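Local coordinates for protein N-methyltransferase (Streptoalloteichus sp. ATCC 53650, PDB 5BSZ) that probably transfers a methyl group from S-adenosylmethionine to the amino nitrogen of a deoxysugar belonging to the antibiotic kedarcidin, at residues 16-21 with 79-84; 54-59 with 83-88; 71-76 with 91-96. All coordinates share one frame; numbering follows the deposited sequence.

Contact 1 (16-21 with 79-84); sequences GEVYDL and PAMRAA. With SAH (S-adenosyl-L-homocysteine), chain B.
Met81 reaches out from helix 79-88 and lays its thioether against the backbone of Gly16-Val18 and the side chains of Val18 and Leu21. With CG beside the backbone N (chi1 -61°), the chain bends again at chi2 and chi3, which brings CG, SD and CE one after another along the other segment. CG rests on the peptide carbon of Gly16, 3.6 Å from Gly16 C. SD meets Leu21, with Leu21 CD1 3.4 Å from Met81 SD, and the two side chains cross at a slant. The CE methyl meets the first turn of helix 18-24, with Met81 CE 3.1 Å from Val18 N; its 3.2 Å approach to Val18 CG2 is tighter than usual for two carbons. Val18 turns this same CG2 to Ala84, whose CB is 3.8 Å from Val18 CG2, so one methyl serves both partners a helical turn apart. Gly16 is suited to its place, because a side-chain carbon on it would collide with Met81 CG. Its backbone nitrogen is used for the ligand: Gly16 N donates to the ribose hydroxyl O2' of S-adenosyl-L-homocysteine at 3.0 Å, while Leu21 CD1 lies 3.6 Å from O3'. Its carbonyl is held separately: Gly16 O accepts from Ser78 OG. Replacing Met81 by an alanine would probably open a gap between the two helices, leaving Leu21 CD1 and the Val18 methyl without the sulfur and CE that they pack on. The attachment between the segments is apolar and rests on shape, while the N-H of Gly16 is donated to the ribose; the bent thioether is thus likely to set the position of 16-21, which lines the S-adenosyl-L-homocysteine pocket.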
loop_
_atom_site.group_PDB
_atom_site.type_symbol
_atom_site.label_atom_id
_atom_site.label_comp_id
_atom_site.label_asym_id
_atom_site.label_seq_id
_atom_site.Cartn_x
_atom_site.Cartn_y
_atom_site.Cartn_z
ATOM N N GLY A 16 -8.131 -14.474 13.672
ATOM C CA GLY A 16 -8.822 -15.346 12.710
ATOM C C GLY A 16 -9.815 -14.627 11.796
ATOM O O GLY A 16 -10.690 -13.879 12.281
ATOM N N GLU A 17 -9.687 -14.838 10.479
ATOM C CA GLU A 17 -10.664 -14.319 9.497
ATOM C C GLU A 17 -11.226 -15.397 8.553
ATOM O O GLU A 17 -10.474 -16.246 8.051
ATOM C CB GLU A 17 -10.064 -13.161 8.685
ATOM C CG GLU A 17 -9.975 -11.849 9.459
ATOM C CD GLU A 17 -8.866 -10.936 8.969
ATOM O OE1 GLU A 17 -8.848 -10.637 7.754
ATOM O OE2 GLU A 17 -8.017 -10.520 9.792
ATOM N N VAL A 18 -12.543 -15.334 8.322
ATOM C CA VAL A 18 -13.349 -16.420 7.720
ATOM C C VAL A 18 -12.752 -16.899 6.404
ATOM O O VAL A 18 -12.417 -18.087 6.261
ATOM C CB VAL A 18 -14.837 -16.027 7.504
ATOM C CG1 VAL A 18 -15.560 -17.018 6.601
ATOM C CG2 VAL A 18 -15.579 -15.935 8.834
ATOM N N TYR A 19 -12.626 -15.973 5.455
ATOM C CA TYR A 19 -12.150 -16.309 4.112
ATOM C C TYR A 19 -10.693 -16.760 4.133
ATOM O O TYR A 19 -10.318 -17.720 3.451
ATOM C CB TYR A 19 -12.348 -15.131 3.150
ATOM C CG TYR A 19 -13.794 -14.994 2.754
ATOM C CD1 TYR A 19 -14.247 -15.448 1.521
ATOM C CD2 TYR A 19 -14.718 -14.437 3.636
ATOM C CE1 TYR A 19 -15.582 -15.324 1.172
ATOM C CE2 TYR A 19 -16.051 -14.321 3.303
ATOM C CZ TYR A 19 -16.473 -14.761 2.069
ATOM O OH TYR A 19 -17.800 -14.629 1.748
ATOM N N ASP A 20 -9.877 -16.056 4.913
ATOM C CA ASP A 20 -8.485 -16.427 5.066
ATOM C C ASP A 20 -8.362 -17.875 5.531
ATOM O O ASP A 20 -7.576 -18.653 4.966
ATOM C CB ASP A 20 -7.772 -15.508 6.059
ATOM C CG ASP A 20 -6.327 -15.901 6.247
ATOM O OD1 ASP A 20 -5.555 -15.836 5.270
ATOM O OD2 ASP A 20 -5.971 -16.316 7.363
ATOM N N LEU A 21 -9.157 -18.226 6.547
ATOM C CA LEU A 21 -9.106 -19.569 7.096
ATOM C C LEU A 21 -9.703 -20.561 6.093
ATOM O O LEU A 21 -9.178 -21.676 5.969
ATOM C CB LEU A 21 -9.695 -19.639 8.522
ATOM C CG LEU A 21 -8.854 -18.930 9.619
ATOM C CD1 LEU A 21 -9.061 -19.440 11.060
ATOM C CD2 LEU A 21 -7.366 -18.942 9.300
ATOM N N PRO A 79 -14.155 -12.836 17.273
ATOM C CA PRO A 79 -15.622 -12.851 17.156
ATOM C C PRO A 79 -16.120 -13.391 15.804
ATOM O O PRO A 79 -17.113 -14.098 15.732
ATOM C CB PRO A 79 -16.027 -11.375 17.359
ATOM C CG PRO A 79 -14.769 -10.585 17.557
ATOM C CD PRO A 79 -13.617 -11.533 17.728
ATOM N N ALA A 80 -15.426 -13.082 14.728
ATOM C CA ALA A 80 -15.845 -13.531 13.419
ATOM C C ALA A 80 -15.761 -15.048 13.323
ATOM O O ALA A 80 -16.715 -15.683 12.876
ATOM C CB ALA A 80 -14.981 -12.895 12.331
ATOM N N MET A 81 -14.625 -15.628 13.736
ATOM C CA MET A 81 -14.462 -17.078 13.720
ATOM C C MET A 81 -15.487 -17.775 14.603
ATOM O O MET A 81 -15.994 -18.836 14.201
ATOM C CB MET A 81 -13.066 -17.557 14.144
ATOM C CG MET A 81 -11.905 -17.108 13.296
ATOM S SD MET A 81 -11.969 -17.728 11.602
ATOM C CE MET A 81 -13.334 -16.774 10.990
ATOM N N ARG A 82 -15.708 -17.219 15.798
ATOM C CA ARG A 82 -16.596 -17.832 16.783
ATOM C C ARG A 82 -17.983 -17.938 16.159
ATOM O O ARG A 82 -18.652 -18.969 16.288
ATOM C CB ARG A 82 -16.643 -17.033 18.077
ATOM C CG ARG A 82 -17.411 -17.701 19.216
ATOM C CD ARG A 82 -18.303 -16.743 20.009
ATOM N NE ARG A 82 -19.471 -16.314 19.252
ATOM C CZ ARG A 82 -20.585 -17.031 19.141
ATOM N NH1 ARG A 82 -21.592 -16.564 18.421
ATOM N NH2 ARG A 82 -20.690 -18.219 19.751
ATOM N N ALA A 83 -18.404 -16.876 15.477
ATOM C CA ALA A 83 -19.752 -16.849 14.900
ATOM C C ALA A 83 -19.832 -17.819 13.739
ATOM O O ALA A 83 -20.833 -18.503 13.621
ATOM C CB ALA A 83 -20.170 -15.443 14.468
ATOM N N ALA A 84 -18.790 -17.892 12.910
ATOM C CA ALA A 84 -18.746 -18.829 11.785
ATOM C C ALA A 84 -18.675 -20.284 12.242
ATOM O O ALA A 84 -19.358 -21.152 11.733
ATOM C CB ALA A 84 -17.583 -18.533 10.838
HETATM N N SAH B . -7.116 -24.877 15.333
HETATM C CA SAH B . -7.619 -24.185 14.088
HETATM C CB SAH B . -7.260 -22.686 14.001
HETATM C CG SAH B . -6.162 -22.178 13.099
HETATM S SD SAH B . -5.853 -20.445 13.042
HETATM C C SAH B . -7.185 -25.068 12.955
HETATM O O SAH B . -6.411 -26.009 13.072
HETATM O OXT SAH B . -7.731 -24.948 11.901
HETATM C "C5'" SAH B . -5.428 -19.966 14.695
HETATM C "C4'" SAH B . -6.698 -19.519 15.446
HETATM O "O4'" SAH B . -6.386 -19.189 16.812
HETATM C "C3'" SAH B . -7.311 -18.242 14.879
HETATM O "O3'" SAH B . -8.660 -18.540 14.530
HETATM C "C2'" SAH B . -7.304 -17.194 15.980
HETATM O "O2'" SAH B . -8.508 -16.386 15.994
HETATM C "C1'" SAH B . -7.138 -18.052 17.207
HETATM N N9 SAH B . -6.472 -17.396 18.349
HETATM C C8 SAH B . -5.386 -16.568 18.318
HETATM N N7 SAH B . -5.083 -16.145 19.566
HETATM C C5 SAH B . -6.017 -16.687 20.390
HETATM C C6 SAH B . -6.281 -16.622 21.826
HETATM N N6 SAH B . -5.430 -15.872 22.549
HETATM N N1 SAH B . -7.320 -17.348 22.299
HETATM C C2 SAH B . -8.142 -18.050 21.512
HETATM N N3 SAH B . -7.972 -18.168 20.183
HETATM C C4 SAH B . -6.940 -17.520 19.592
#

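Contact 2 (54-59 with 83-88); sequences VACGTG and AAAERK. With SAH (S-adenosyl-L-homocysteine), chain B; EDO (1,2-ethanediol), chain D.
Lys88 extends from helix 79-88 to the carbonyl of Thr58 in the glycine-rich loop. From CB, which heads toward the loop, the chain leaves with CG anti to the backbone N (chi1 163°) and runs straight to CD, which passes 3.6 Å from Thr58 O and grazes Gly59 O. A bend at chi3 (-81°) then carries CE past Thr58 O and places NZ close to the threonine side chain, 3.4 Å from Thr58 CB. The ammonium donates to Thr58 O at 3.1 Å from well above the carbonyl plane, and it also forms a salt bridge with Glu60. Ala85 CA makes a CA-H...O contact to the same oxygen, 3.3 Å from Thr58 O. Ala85 CB fits beneath the turn, 3.6 Å from Gly57 O, where the backbone of Gly59 comes near; a side chain on Gly59 would press into that methyl and, at these backbone angles, jam against the preceding carbonyl O. Cys56-Gly59 form a type II' turn; the positive phi of Gly57 favours glycine, and a side chain there would crowd the ligand. Upstream, Ala55 O accepts from the amino group of S-adenosyl-L-homocysteine at 2.8 Å. This is the glycine-rich motif of class I methyltransferases. The bond from Lys88 and the packing of Ala85 join the loop to the helix, and the lysine charge probably polarises the Thr58 carbonyl.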
loop_
_atom_site.group_PDB
_atom_site.type_symbol
_atom_site.label_atom_id
_atom_site.label_comp_id
_atom_site.label_asym_id
_atom_site.label_seq_id
_atom_site.Cartn_x
_atom_site.Cartn_y
_atom_site.Cartn_z
ATOM N N VAL A 54 -9.694 -25.881 21.458
ATOM C CA VAL A 54 -9.233 -24.556 21.865
ATOM C C VAL A 54 -8.495 -23.876 20.698
ATOM O O VAL A 54 -7.567 -24.445 20.137
ATOM C CB VAL A 54 -8.310 -24.637 23.089
ATOM C CG1 VAL A 54 -7.796 -23.268 23.475
ATOM C CG2 VAL A 54 -9.044 -25.305 24.249
ATOM N N ALA A 55 -8.954 -22.664 20.360
ATOM C CA ALA A 55 -8.592 -21.931 19.132
ATOM C C ALA A 55 -9.033 -22.670 17.900
ATOM O O ALA A 55 -8.239 -22.918 17.006
ATOM C CB ALA A 55 -7.104 -21.561 19.082
ATOM N N CYS A 56 -10.339 -22.947 17.864
ATOM C CA CYS A 56 -10.934 -23.843 16.914
ATOM C C CYS A 56 -11.134 -23.225 15.498
ATOM O O CYS A 56 -11.505 -23.925 14.582
ATOM C CB CYS A 56 -12.232 -24.379 17.501
ATOM S SG CYS A 56 -13.523 -23.113 17.697
ATOM N N GLY A 57 -10.878 -21.951 15.290
ATOM C CA GLY A 57 -11.018 -21.364 13.919
ATOM C C GLY A 57 -12.455 -21.525 13.424
ATOM O O GLY A 57 -13.403 -21.283 14.181
ATOM N N THR A 58 -12.600 -22.027 12.210
ATOM C CA THR A 58 -13.905 -22.174 11.534
ATOM C C THR A 58 -14.729 -23.310 12.140
ATOM O O THR A 58 -15.862 -23.500 11.740
ATOM C CB THR A 58 -13.750 -22.567 10.047
ATOM O OG1 THR A 58 -13.072 -23.829 9.955
ATOM C CG2 THR A 58 -12.934 -21.574 9.304
ATOM N N GLY A 59 -14.164 -24.098 13.057
ATOM C CA GLY A 59 -14.907 -25.222 13.609
ATOM C C GLY A 59 -14.907 -26.472 12.738
ATOM O O GLY A 59 -15.633 -27.444 12.995
ATOM N N ALA A 83 -18.404 -16.876 15.477
ATOM C CA ALA A 83 -19.752 -16.849 14.900
ATOM C C ALA A 83 -19.832 -17.819 13.739
ATOM O O ALA A 83 -20.833 -18.503 13.621
ATOM C CB ALA A 83 -20.170 -15.443 14.468
ATOM N N ALA A 84 -18.790 -17.892 12.910
ATOM C CA ALA A 84 -18.746 -18.829 11.785
ATOM C C ALA A 84 -18.675 -20.284 12.242
ATOM O O ALA A 84 -19.358 -21.152 11.733
ATOM C CB ALA A 84 -17.583 -18.533 10.838
ATOM N N ALA A 85 -17.868 -20.570 13.249
ATOM C CA ALA A 85 -17.865 -21.913 13.788
ATOM C C ALA A 85 -19.260 -22.306 14.304
ATOM O O ALA A 85 -19.763 -23.415 14.065
ATOM C CB ALA A 85 -16.833 -21.986 14.895
ATOM N N GLU A 86 -19.898 -21.398 15.034
ATOM C CA GLU A 86 -21.148 -21.750 15.673
ATOM C C GLU A 86 -22.256 -21.977 14.660
ATOM O O GLU A 86 -23.069 -22.855 14.840
ATOM C CB GLU A 86 -21.598 -20.706 16.686
ATOM C CG GLU A 86 -22.509 -21.326 17.736
ATOM C CD GLU A 86 -22.694 -20.414 18.929
ATOM O OE1 GLU A 86 -23.395 -19.401 18.699
ATOM O OE2 GLU A 86 -22.115 -20.705 20.023
ATOM N N ARG A 87 -22.273 -21.156 13.621
ATOM C CA ARG A 87 -23.098 -21.348 12.449
ATOM C C ARG A 87 -22.921 -22.726 11.846
ATOM O O ARG A 87 -23.907 -23.322 11.428
ATOM C CB ARG A 87 -22.711 -20.301 11.399
ATOM C CG ARG A 87 -23.848 -19.766 10.550
ATOM C CD ARG A 87 -23.365 -18.644 9.632
ATOM N NE ARG A 87 -22.848 -17.501 10.384
ATOM C CZ ARG A 87 -21.653 -16.930 10.215
ATOM N NH1 ARG A 87 -20.790 -17.347 9.292
ATOM N NH2 ARG A 87 -21.326 -15.905 10.984
ATOM N N LYS A 88 -21.689 -23.240 11.768
ATOM C CA LYS A 88 -21.446 -24.485 11.036
ATOM C C LYS A 88 -21.813 -25.732 11.830
ATOM O O LYS A 88 -22.075 -26.756 11.257
ATOM C CB LYS A 88 -20.000 -24.564 10.568
ATOM C CG LYS A 88 -19.521 -25.946 10.154
ATOM C CD LYS A 88 -17.999 -25.931 10.104
ATOM C CE LYS A 88 -17.557 -25.327 8.789
ATOM N NZ LYS A 88 -16.252 -24.638 8.923
HETATM N N SAH B . -7.116 -24.877 15.333
HETATM C CA SAH B . -7.619 -24.185 14.088
HETATM C CB SAH B . -7.260 -22.686 14.001
HETATM C CG SAH B . -6.162 -22.178 13.099
HETATM S SD SAH B . -5.853 -20.445 13.042
HETATM C C SAH B . -7.185 -25.068 12.955
HETATM O O SAH B . -6.411 -26.009 13.072
HETATM O OXT SAH B . -7.731 -24.948 11.901
HETATM C "C5'" SAH B . -5.428 -19.966 14.695
HETATM C "C4'" SAH B . -6.698 -19.519 15.446
HETATM O "O4'" SAH B . -6.386 -19.189 16.812
HETATM C "C3'" SAH B . -7.311 -18.242 14.879
HETATM O "O3'" SAH B . -8.660 -18.540 14.530
HETATM C "C2'" SAH B . -7.304 -17.194 15.980
HETATM O "O2'" SAH B . -8.508 -16.386 15.994
HETATM C "C1'" SAH B . -7.138 -18.052 17.207
HETATM N N9 SAH B . -6.472 -17.396 18.349
HETATM C C8 SAH B . -5.386 -16.568 18.318
HETATM N N7 SAH B . -5.083 -16.145 19.566
HETATM C C5 SAH B . -6.017 -16.687 20.390
HETATM C C6 SAH B . -6.281 -16.622 21.826
HETATM N N6 SAH B . -5.430 -15.872 22.549
HETATM N N1 SAH B . -7.320 -17.348 22.299
HETATM C C2 SAH B . -8.142 -18.050 21.512
HETATM N N3 SAH B . -7.972 -18.168 20.183
HETATM C C4 SAH B . -6.940 -17.520 19.592
HETATM C C1 EDO D . -25.665 -23.643 13.432
HETATM O O1 EDO D . -26.151 -24.618 12.497
HETATM C C2 EDO D . -26.257 -23.904 14.809
HETATM O O2 EDO D . -25.211 -23.869 15.788
#

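Contact 3 (71-76 with 91-96); sequences DAAGVE and ATPVHQ. With SAH (S-adenosyl-L-homocysteine), chain B.
His95 lays the edge of its ring along the backbone of the neighbouring strand: CD2 is 3.4 Å from Gly74 O, and Ala73 CB also lies near the ring plane. The main chains run parallel. Gly74 N donates to Pro93 O at 2.9 Å, in the carbonyl plane; His95 N returns an almost straight bond (176°) to Gly74 O; and Glu76 N closes on His95 O, again at 2.9 Å. Gly74 has no side chain on the face where Val94 CG1 sits, and one there would be tight against that methyl. In the loop before strand 94-96 the Thr92 CG2 methyl sits 3.1 Å from Ala72 O and packs on Ala72 CB. Farther along, Glu76 CG is anti to the backbone N (chi1 -156°) and the chain bends at chi2, sending the carboxylate to the ribose of S-adenosyl-L-homocysteine: O3' donates to Glu76 OE1 at 2.8 Å and O2' to Glu76 OE2 at 2.6 Å. Ser78 N holds OE2 as well. An acidic residue gripping both ribose hydroxyls, within a right-handed beta-alpha-beta crossover, is a hallmark of the Rossmann-like class I methyltransferase fold.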
loop_
_atom_site.group_PDB
_atom_site.type_symbol
_atom_site.label_atom_id
_atom_site.label_comp_id
_atom_site.label_asym_id
_atom_site.label_seq_id
_atom_site.Cartn_x
_atom_site.Cartn_y
_atom_site.Cartn_z
ATOM N N ASP A 71 -20.673 -34.495 22.726
ATOM C CA ASP A 71 -20.833 -33.388 23.706
ATOM C C ASP A 71 -19.540 -32.533 23.561
ATOM O O ASP A 71 -18.532 -32.755 24.236
ATOM C CB ASP A 71 -21.035 -33.982 25.104
ATOM C CG ASP A 71 -20.939 -32.985 26.248
ATOM O OD1 ASP A 71 -21.177 -31.777 26.048
ATOM O OD2 ASP A 71 -20.596 -33.412 27.393
ATOM N N ALA A 72 -19.599 -31.554 22.661
ATOM C CA ALA A 72 -18.379 -30.838 22.230
ATOM C C ALA A 72 -18.530 -29.339 22.425
ATOM O O ALA A 72 -19.664 -28.804 22.525
ATOM C CB ALA A 72 -18.096 -31.140 20.761
ATOM N N ALA A 73 -17.387 -28.649 22.423
ATOM C CA ALA A 73 -17.377 -27.190 22.470
ATOM C C ALA A 73 -16.116 -26.649 21.820
ATOM O O ALA A 73 -15.127 -27.383 21.637
ATOM C CB ALA A 73 -17.464 -26.635 23.889
ATOM N N GLY A 74 -16.180 -25.361 21.505
ATOM C CA GLY A 74 -14.981 -24.648 21.016
ATOM C C GLY A 74 -14.656 -23.423 21.836
ATOM O O GLY A 74 -15.531 -22.877 22.534
ATOM N N VAL A 75 -13.410 -22.952 21.726
ATOM C CA VAL A 75 -12.998 -21.668 22.275
ATOM C C VAL A 75 -12.318 -20.945 21.122
ATOM O O VAL A 75 -11.493 -21.563 20.405
ATOM C CB VAL A 75 -12.017 -21.843 23.444
ATOM C CG1 VAL A 75 -11.171 -20.609 23.676
ATOM C CG2 VAL A 75 -12.780 -22.189 24.720
ATOM N N GLU A 76 -12.708 -19.690 20.908
ATOM C CA GLU A 76 -12.117 -18.868 19.812
ATOM C C GLU A 76 -12.147 -17.397 20.251
ATOM O O GLU A 76 -13.198 -16.914 20.685
ATOM C CB GLU A 76 -12.986 -19.071 18.587
ATOM C CG GLU A 76 -12.462 -18.867 17.190
ATOM C CD GLU A 76 -10.999 -18.570 16.997
ATOM O OE1 GLU A 76 -10.274 -19.466 16.572
ATOM O OE2 GLU A 76 -10.638 -17.394 17.190
ATOM N N ALA A 91 -25.765 -27.228 17.881
ATOM C CA ALA A 91 -25.838 -27.404 19.340
ATOM C C ALA A 91 -24.467 -27.623 19.963
ATOM O O ALA A 91 -24.350 -28.292 20.986
ATOM C CB ALA A 91 -26.729 -28.577 19.721
ATOM N N THR A 92 -23.441 -27.045 19.350
ATOM C CA THR A 92 -22.094 -27.043 19.906
ATOM C C THR A 92 -21.726 -25.591 20.181
ATOM O O THR A 92 -21.572 -24.802 19.244
ATOM C CB THR A 92 -21.107 -27.692 18.923
ATOM O OG1 THR A 92 -21.605 -28.973 18.545
ATOM C CG2 THR A 92 -19.716 -27.890 19.526
ATOM N N PRO A 93 -21.591 -25.236 21.471
ATOM C CA PRO A 93 -21.285 -23.866 21.760
ATOM C C PRO A 93 -19.820 -23.593 21.380
ATOM O O PRO A 93 -18.967 -24.461 21.588
ATOM C CB PRO A 93 -21.480 -23.771 23.253
ATOM C CG PRO A 93 -21.256 -25.156 23.775
ATOM C CD PRO A 93 -21.740 -26.061 22.688
ATOM N N VAL A 94 -19.588 -22.401 20.852
ATOM C CA VAL A 94 -18.259 -21.832 20.674
ATOM C C VAL A 94 -18.188 -20.565 21.475
ATOM O O VAL A 94 -18.925 -19.590 21.240
ATOM C CB VAL A 94 -17.983 -21.598 19.191
ATOM C CG1 VAL A 94 -16.509 -21.255 18.995
ATOM C CG2 VAL A 94 -18.287 -22.865 18.399
ATOM N N HIS A 95 -17.298 -20.592 22.451
ATOM C CA HIS A 95 -17.187 -19.517 23.416
ATOM C C HIS A 95 -16.095 -18.521 22.966
ATOM O O HIS A 95 -15.026 -18.927 22.505
ATOM C CB HIS A 95 -16.725 -20.109 24.743
ATOM C CG HIS A 95 -17.605 -21.192 25.269
ATOM N ND1 HIS A 95 -18.739 -20.922 26.011
ATOM C CD2 HIS A 95 -17.480 -22.544 25.244
ATOM C CE1 HIS A 95 -19.293 -22.062 26.392
ATOM N NE2 HIS A 95 -18.562 -23.061 25.921
ATOM N N GLN A 96 -16.357 -17.232 23.120
ATOM C CA GLN A 96 -15.358 -16.212 22.891
ATOM C C GLN A 96 -14.486 -16.098 24.113
ATOM O O GLN A 96 -14.957 -15.668 25.160
ATOM C CB GLN A 96 -16.018 -14.868 22.570
ATOM C CG GLN A 96 -14.934 -13.904 22.159
ATOM C CD GLN A 96 -15.340 -12.457 21.999
ATOM O OE1 GLN A 96 -16.280 -11.971 22.608
ATOM N NE2 GLN A 96 -14.563 -11.739 21.213
HETATM N N SAH B . -7.116 -24.877 15.333
HETATM C CA SAH B . -7.619 -24.185 14.088
HETATM C CB SAH B . -7.260 -22.686 14.001
HETATM C CG SAH B . -6.162 -22.178 13.099
HETATM S SD SAH B . -5.853 -20.445 13.042
HETATM C C SAH B . -7.185 -25.068 12.955
HETATM O O SAH B . -6.411 -26.009 13.072
HETATM O OXT SAH B . -7.731 -24.948 11.901
HETATM C "C5'" SAH B . -5.428 -19.966 14.695
HETATM C "C4'" SAH B . -6.698 -19.519 15.446
HETATM O "O4'" SAH B . -6.386 -19.189 16.812
HETATM C "C3'" SAH B . -7.311 -18.242 14.879
HETATM O "O3'" SAH B . -8.660 -18.540 14.530
HETATM C "C2'" SAH B . -7.304 -17.194 15.980
HETATM O "O2'" SAH B . -8.508 -16.386 15.994
HETATM C "C1'" SAH B . -7.138 -18.052 17.207
HETATM N N9 SAH B . -6.472 -17.396 18.349
HETATM C C8 SAH B . -5.386 -16.568 18.318
HETATM N N7 SAH B . -5.083 -16.145 19.566
HETATM C C5 SAH B . -6.017 -16.687 20.390
HETATM C C6 SAH B . -6.281 -16.622 21.826
HETATM N N6 SAH B . -5.430 -15.872 22.549
HETATM N N1 SAH B . -7.320 -17.348 22.299
HETATM C C2 SAH B . -8.142 -18.050 21.512
HETATM N N3 SAH B . -7.972 -18.168 20.183
HETATM C C4 SAH B . -6.940 -17.520 19.592
HETATM O O HOH W 1 -21.936 -30.774 20.994
#

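From the N terminus, residues 16-21 come first and meet helix 79-88 58 residues later, so contact 1 closes the longest loop. Within that span strand 50-54 leads into 54-59, which contact 2 joins to the later turns of the same helix; the two contacts share Ala83 and Ala84, and Leu21 packs on Thr58 between them. Contact 3 pairs strand 71-76 with 94-96, the strands flanking that helix, and its span crosses both others. Gly57 N bonds to Glu76 OE1, linking contacts 2 and 3, while Arg82 NH2 reaches Val94 O. Together they join the segment 16-21, the glycine-rich loop, helix 79-88 and the edge of the sheet beside the S-adenosyl-L-homocysteine site.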